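Local coordinates for HP0958 (Helicobacter pylori, PDB 3NA7), which probably acts as a chaperone and post-transcriptional regulator in flagellar biogenesis, joining a long coiled-coil hairpin to a zinc-ribbon domain, at residues Lys81-Ile86 with Arg90-Leu95; Val194-Gln199 with Glu215-Gly220. One frame throughout, in Å; residues are numbered along the deposited sequence.

Contact 1 (Lys81-Ile86 with Arg90-Leu95); sequences KKMSEI and RELRSL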
loop_
_atom_site.group_PDB
_atom_site.type_symbol
_atom_site.label_atom_id
_atom_site.label_comp_id
_atom_site.label_asym_id
_atom_site.label_seq_id
_atom_site.Cartn_x
_atom_site.Cartn_y
_atom_site.Cartn_z
ATOM N N LYS A 81 -32.540 40.820 36.893
ATOM C CA LYS A 81 -33.813 41.526 36.843
ATOM C C LYS A 81 -34.576 41.281 38.141
ATOM O O LYS A 81 -35.096 42.219 38.736
ATOM C CB LYS A 81 -34.638 41.103 35.620
ATOM C CG LYS A 81 -35.868 41.981 35.348
ATOM C CD LYS A 81 -36.416 41.715 33.936
ATOM C CE LYS A 81 -37.727 42.439 33.671
ATOM N NZ LYS A 81 -38.771 42.075 34.675
ATOM N N LYS A 82 -34.616 40.027 38.593
ATOM C CA LYS A 82 -35.252 39.663 39.870
ATOM C C LYS A 82 -34.656 40.363 41.081
ATOM O O LYS A 82 -35.380 40.675 42.035
ATOM C CB LYS A 82 -35.226 38.149 40.078
ATOM C CG LYS A 82 -36.479 37.444 39.572
ATOM C CD LYS A 82 -36.192 36.021 39.090
ATOM C CE LYS A 82 -37.456 35.372 38.530
ATOM N NZ LYS A 82 -37.171 34.603 37.277
ATOM N N MET A 83 -33.349 40.613 41.045
ATOM C CA MET A 83 -32.676 41.316 42.134
ATOM C C MET A 83 -33.142 42.768 42.176
ATOM O O MET A 83 -33.266 43.344 43.251
ATOM C CB MET A 83 -31.141 41.270 42.014
ATOM C CG MET A 83 -30.543 39.909 41.669
ATOM S SD MET A 83 -28.757 39.645 41.891
ATOM C CE MET A 83 -28.013 41.207 41.454
ATOM N N SER A 84 -33.392 43.356 41.009
ATOM C CA SER A 84 -33.808 44.761 40.948
ATOM C C SER A 84 -35.184 45.005 41.598
ATOM O O SER A 84 -35.371 45.982 42.317
ATOM C CB SER A 84 -33.766 45.282 39.509
ATOM O OG SER A 84 -34.775 44.696 38.715
ATOM N N GLU A 85 -36.114 44.085 41.355
ATOM C CA GLU A 85 -37.498 44.151 41.834
ATOM C C GLU A 85 -37.579 43.606 43.247
ATOM O O GLU A 85 -38.405 44.030 44.054
ATOM C CB GLU A 85 -38.395 43.310 40.919
ATOM C CG GLU A 85 -38.236 43.625 39.433
ATOM C CD GLU A 85 -38.762 42.531 38.523
ATOM O OE1 GLU A 85 -38.540 41.336 38.810
ATOM O OE2 GLU A 85 -39.389 42.876 37.501
ATOM N N ILE A 86 -36.705 42.639 43.500
ATOM C CA ILE A 86 -36.471 41.980 44.789
ATOM C C ILE A 86 -37.679 41.346 45.512
ATOM O O ILE A 86 -38.094 40.247 45.128
ATOM C CB ILE A 86 -35.472 42.754 45.727
ATOM C CG1 ILE A 86 -34.887 41.791 46.780
ATOM C CG2 ILE A 86 -36.098 44.009 46.359
ATOM C CD1 ILE A 86 -34.715 40.347 46.303
ATOM N N ARG A 90 -34.167 39.012 52.247
ATOM C CA ARG A 90 -33.719 37.644 52.431
ATOM C C ARG A 90 -32.865 37.327 51.190
ATOM O O ARG A 90 -31.704 36.897 51.295
ATOM C CB ARG A 90 -34.916 36.680 52.518
ATOM C CG ARG A 90 -36.129 37.180 53.334
ATOM C CD ARG A 90 -35.965 36.925 54.833
ATOM N NE ARG A 90 -36.919 37.684 55.641
ATOM C CZ ARG A 90 -38.209 37.375 55.797
ATOM N NH1 ARG A 90 -38.730 36.308 55.191
ATOM N NH2 ARG A 90 -38.985 38.146 56.558
ATOM N N GLU A 91 -33.436 37.638 50.024
ATOM C CA GLU A 91 -33.034 37.036 48.749
ATOM C C GLU A 91 -31.914 37.717 47.969
ATOM O O GLU A 91 -31.273 37.078 47.139
ATOM C CB GLU A 91 -34.268 36.746 47.874
ATOM C CG GLU A 91 -35.505 36.239 48.668
ATOM C CD GLU A 91 -35.217 35.105 49.704
ATOM O OE1 GLU A 91 -34.072 34.569 49.795
ATOM O OE2 GLU A 91 -36.171 34.755 50.450
ATOM N N LEU A 92 -31.655 38.991 48.238
ATOM C CA LEU A 92 -30.471 39.641 47.664
ATOM C C LEU A 92 -29.136 38.868 47.826
ATOM O O LEU A 92 -28.359 38.770 46.861
ATOM C CB LEU A 92 -30.311 41.069 48.170
ATOM C CG LEU A 92 -30.715 42.072 47.101
ATOM C CD1 LEU A 92 -30.190 43.474 47.418
ATOM C CD2 LEU A 92 -30.221 41.582 45.738
ATOM N N ARG A 93 -28.867 38.339 49.021
ATOM C CA ARG A 93 -27.682 37.500 49.230
ATOM C C ARG A 93 -27.859 36.156 48.510
ATOM O O ARG A 93 -26.912 35.637 47.919
ATOM C CB ARG A 93 -27.394 37.287 50.721
ATOM C CG ARG A 93 -26.991 38.550 51.485
ATOM C CD ARG A 93 -26.204 38.223 52.772
ATOM N NE ARG A 93 -26.986 38.368 54.003
ATOM C CZ ARG A 93 -27.811 37.449 54.510
ATOM N NH1 ARG A 93 -28.002 36.286 53.899
ATOM N NH2 ARG A 93 -28.462 37.699 55.637
ATOM N N SER A 94 -29.083 35.622 48.558
ATOM C CA SER A 94 -29.457 34.361 47.919
ATOM C C SER A 94 -29.299 34.420 46.396
ATOM O O SER A 94 -28.662 33.548 45.786
ATOM C CB SER A 94 -30.900 34.014 48.302
ATOM O OG SER A 94 -31.464 33.077 47.404
ATOM N N LEU A 95 -29.859 35.464 45.788
ATOM C CA LEU A 95 -29.774 35.644 44.349
ATOM C C LEU A 95 -28.360 35.951 43.896
ATOM O O LEU A 95 -28.024 35.654 42.748
ATOM C CB LEU A 95 -30.731 36.739 43.856
ATOM C CG LEU A 95 -32.233 36.448 43.918
ATOM C CD1 LEU A 95 -33.038 37.730 43.759
ATOM C CD2 LEU A 95 -32.642 35.428 42.880
#
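Met83 lies alongside Leu95 and Leu92 where the antiparallel coiled-coil hairpin approaches its turn. Its CB meets the CD2 branch of Leu92 at 3.8 Å. CG, placed beside the backbone N and anti to the carbonyl carbon (chi1 -45°), moves on to Leu95 and lies 3.9 Å from its CB. SD comes next, 4.0 Å from that same Leu95 CB; the Met83 and Leu95 chains run past one another in opposing senses. Nearer the turn, Ile86 closes the layer: its CD1 touches CD1 of Leu95 at 4.0 Å and also reaches CB of Glu91. The Ile86 and Leu92 side chains cross at about a right angle, CG1 of Ile86 4.2 Å from CG of Leu92. Ile86 has left helical geometry with a positive phi of 55°, ending the helix that arrives at the turn. The short helical segments run at 170° to each other, with axes 10.0 Å apart. Within the first arm, Lys81 NZ forms a salt bridge to Glu85 OE2 along its own helix. Between the arms the chemistry is apolar: partly solvent-accessible side chains meet at the surface, and the two segments bury a modest 282 Å² against each other.

Contact 2 (Val194-Gln199 with Glu215-Gly220); sequences VTIKKQ and EVLTSG
Ile196 and Val216 meet tip to tip in the zinc-ribbon region, where segment 194-199, which includes part of strand 193-195, faces helix 210-218. The first shell is small and wholly apolar. CD1 of Ile196 lies 3.7 Å from CG1 of Val216 and 3.8 Å from its CB, and CG2 is hardly farther, so the methyl group sits over the branch point of the valine and not against one arm alone. Leu217 adds a looser touch from the next position on the helix, its CD2 4.4 Å from the same CD1.

The torsions explain the reach. In Ile196, CG1 is anti to the carbonyl carbon and CD1 continues the chain fully extended (chi2 178°), which spans the gap between backbones whose nearest CA atoms, those of Ile196 and Val216, are 8.8 Å apart.

A second shell sets both partners in place. Ile196 hydrogen-bonds through its backbone to Tyr233 of strand 231-233, the parallel neighbour of strand 193-195 in the small mixed sheet; its side chain also rests on Leu232, Leu208 and Tyr213. The isoleucine thus joins the sheet edge to the helix. Its side chain is about 9 Å from the zinc ion, which is held by Cys201, Cys204, Cys225 and Cys228, and lies near this four-cysteine site without touching it.

On the helix side, the chain leaves helical geometry at Ser219, just beyond the touching residues. The hydroxyl of Ser219 is also hydrogen-bonded to Asp221 OD2, which helps to position it. Glu215 O accepts two bonds there: the backbone N of Ser219 at 3.2 Å, and Ser219 OG at 2.5 Å, the hydroxyl approaching at a C=O...O angle of 136° and tilted 18° from the carbonyl plane.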
loop_
_atom_site.group_PDB
_atom_site.type_symbol
_atom_site.label_atom_id
_atom_site.label_comp_id
_atom_site.label_asym_id
_atom_site.label_seq_id
_atom_site.Cartn_x
_atom_site.Cartn_y
_atom_site.Cartn_z
ATOM N N VAL A 194 14.240 -27.547 -12.694
ATOM C CA VAL A 194 15.163 -27.431 -11.566
ATOM C C VAL A 194 16.308 -28.445 -11.606
ATOM O O VAL A 194 16.154 -29.539 -12.146
ATOM C CB VAL A 194 14.417 -27.496 -10.232
ATOM C CG1 VAL A 194 13.643 -26.181 -10.004
ATOM C CG2 VAL A 194 13.480 -28.728 -10.179
ATOM N N THR A 195 17.454 -28.067 -11.041
ATOM C CA THR A 195 18.591 -28.976 -10.907
ATOM C C THR A 195 18.448 -29.810 -9.632
ATOM O O THR A 195 17.762 -29.400 -8.705
ATOM C CB THR A 195 19.913 -28.201 -10.859
ATOM O OG1 THR A 195 20.046 -27.563 -9.583
ATOM C CG2 THR A 195 19.964 -27.139 -11.959
ATOM N N ILE A 196 19.079 -30.980 -9.582
ATOM C CA ILE A 196 19.119 -31.742 -8.332
ATOM C C ILE A 196 20.222 -31.172 -7.441
ATOM O O ILE A 196 21.356 -31.015 -7.889
ATOM C CB ILE A 196 19.392 -33.251 -8.548
ATOM C CG1 ILE A 196 18.264 -33.907 -9.336
ATOM C CG2 ILE A 196 19.592 -33.966 -7.197
ATOM C CD1 ILE A 196 18.485 -35.385 -9.633
ATOM N N LYS A 197 19.878 -30.854 -6.192
ATOM C CA LYS A 197 20.863 -30.442 -5.182
ATOM C C LYS A 197 20.772 -31.413 -4.019
ATOM O O LYS A 197 19.674 -31.855 -3.665
ATOM C CB LYS A 197 20.611 -29.010 -4.708
ATOM C CG LYS A 197 20.762 -27.948 -5.802
ATOM C CD LYS A 197 19.905 -26.729 -5.484
ATOM C CE LYS A 197 19.517 -25.974 -6.744
ATOM N NZ LYS A 197 18.173 -25.335 -6.618
ATOM N N LYS A 198 21.918 -31.742 -3.426
ATOM C CA LYS A 198 22.017 -32.881 -2.505
ATOM C C LYS A 198 21.506 -34.136 -3.230
ATOM O O LYS A 198 22.104 -34.599 -4.210
ATOM C CB LYS A 198 21.220 -32.641 -1.209
ATOM C CG LYS A 198 21.738 -31.519 -0.312
ATOM C CD LYS A 198 20.969 -31.496 1.017
ATOM C CE LYS A 198 21.690 -30.680 2.096
ATOM N NZ LYS A 198 21.415 -29.223 1.973
ATOM N N GLN A 199 20.385 -34.661 -2.757
ATOM C CA GLN A 199 19.707 -35.776 -3.403
ATOM C C GLN A 199 18.206 -35.484 -3.407
ATOM O O GLN A 199 17.376 -36.395 -3.453
ATOM C CB GLN A 199 20.013 -37.072 -2.648
ATOM C CG GLN A 199 19.712 -38.358 -3.405
ATOM C CD GLN A 199 20.114 -39.610 -2.630
ATOM O OE1 GLN A 199 21.162 -39.645 -1.973
ATOM N NE2 GLN A 199 19.292 -40.651 -2.727
ATOM N N GLU A 215 18.469 -42.543 -12.302
ATOM C CA GLU A 215 17.795 -42.348 -13.583
ATOM C C GLU A 215 18.094 -40.984 -14.180
ATOM O O GLU A 215 18.319 -40.873 -15.380
ATOM C CB GLU A 215 16.280 -42.513 -13.428
ATOM C CG GLU A 215 15.642 -43.465 -14.435
ATOM C CD GLU A 215 15.625 -44.908 -13.938
ATOM O OE1 GLU A 215 14.784 -45.230 -13.066
ATOM O OE2 GLU A 215 16.445 -45.724 -14.421
ATOM N N VAL A 216 18.097 -39.947 -13.348
ATOM C CA VAL A 216 18.388 -38.602 -13.830
ATOM C C VAL A 216 19.839 -38.497 -14.289
ATOM O O VAL A 216 20.118 -37.881 -15.315
ATOM C CB VAL A 216 18.098 -37.512 -12.772
ATOM C CG1 VAL A 216 18.471 -36.125 -13.305
ATOM C CG2 VAL A 216 16.634 -37.540 -12.346
ATOM N N LEU A 217 20.759 -39.096 -13.535
ATOM C CA LEU A 217 22.180 -38.950 -13.854
ATOM C C LEU A 217 22.627 -39.881 -14.974
ATOM O O LEU A 217 23.370 -39.467 -15.866
ATOM C CB LEU A 217 23.072 -39.114 -12.617
ATOM C CG LEU A 217 22.818 -38.267 -11.364
ATOM C CD1 LEU A 217 24.112 -37.962 -10.706
ATOM C CD2 LEU A 217 22.085 -36.964 -11.638
ATOM N N THR A 218 22.147 -41.123 -14.931
ATOM C CA THR A 218 22.636 -42.174 -15.819
ATOM C C THR A 218 21.986 -42.153 -17.208
ATOM O O THR A 218 22.690 -42.143 -18.222
ATOM C CB THR A 218 22.525 -43.576 -15.162
ATOM O OG1 THR A 218 23.455 -44.474 -15.779
ATOM C CG2 THR A 218 21.108 -44.160 -15.259
ATOM N N SER A 219 20.654 -42.127 -17.252
ATOM C CA SER A 219 19.925 -42.253 -18.515
ATOM C C SER A 219 19.827 -40.921 -19.273
ATOM O O SER A 219 19.950 -39.841 -18.686
ATOM C CB SER A 219 18.549 -42.917 -18.307
ATOM O OG SER A 219 17.687 -42.139 -17.492
ATOM N N GLY A 220 19.632 -41.013 -20.586
ATOM C CA GLY A 220 19.700 -39.846 -21.462
ATOM C C GLY A 220 18.345 -39.231 -21.721
ATOM O O GLY A 220 18.057 -38.793 -22.832
#

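Overall arrangement
The two contacts lie toward opposite ends of an elongated chain. Contact 1 comes first in sequence and joins helix 24-85 to helix 91-171 beside the turn of the coiled-coil hairpin; contact 2 follows only after the second of these helices and helix 175-188, and links strand 193-195 to helix 210-218 in the zinc-ribbon region. The centres of contact 1 and contact 2 are about 108 Å apart, on opposite sides of the chain's centre. Between contact 1 and contact 2 the nearest atoms are about 91 Å apart. They share no helix, strand or sheet. Each end has its own local contacts, consistent with modular construction: a helical rod and a compact metal-bound head, connected through the long helices.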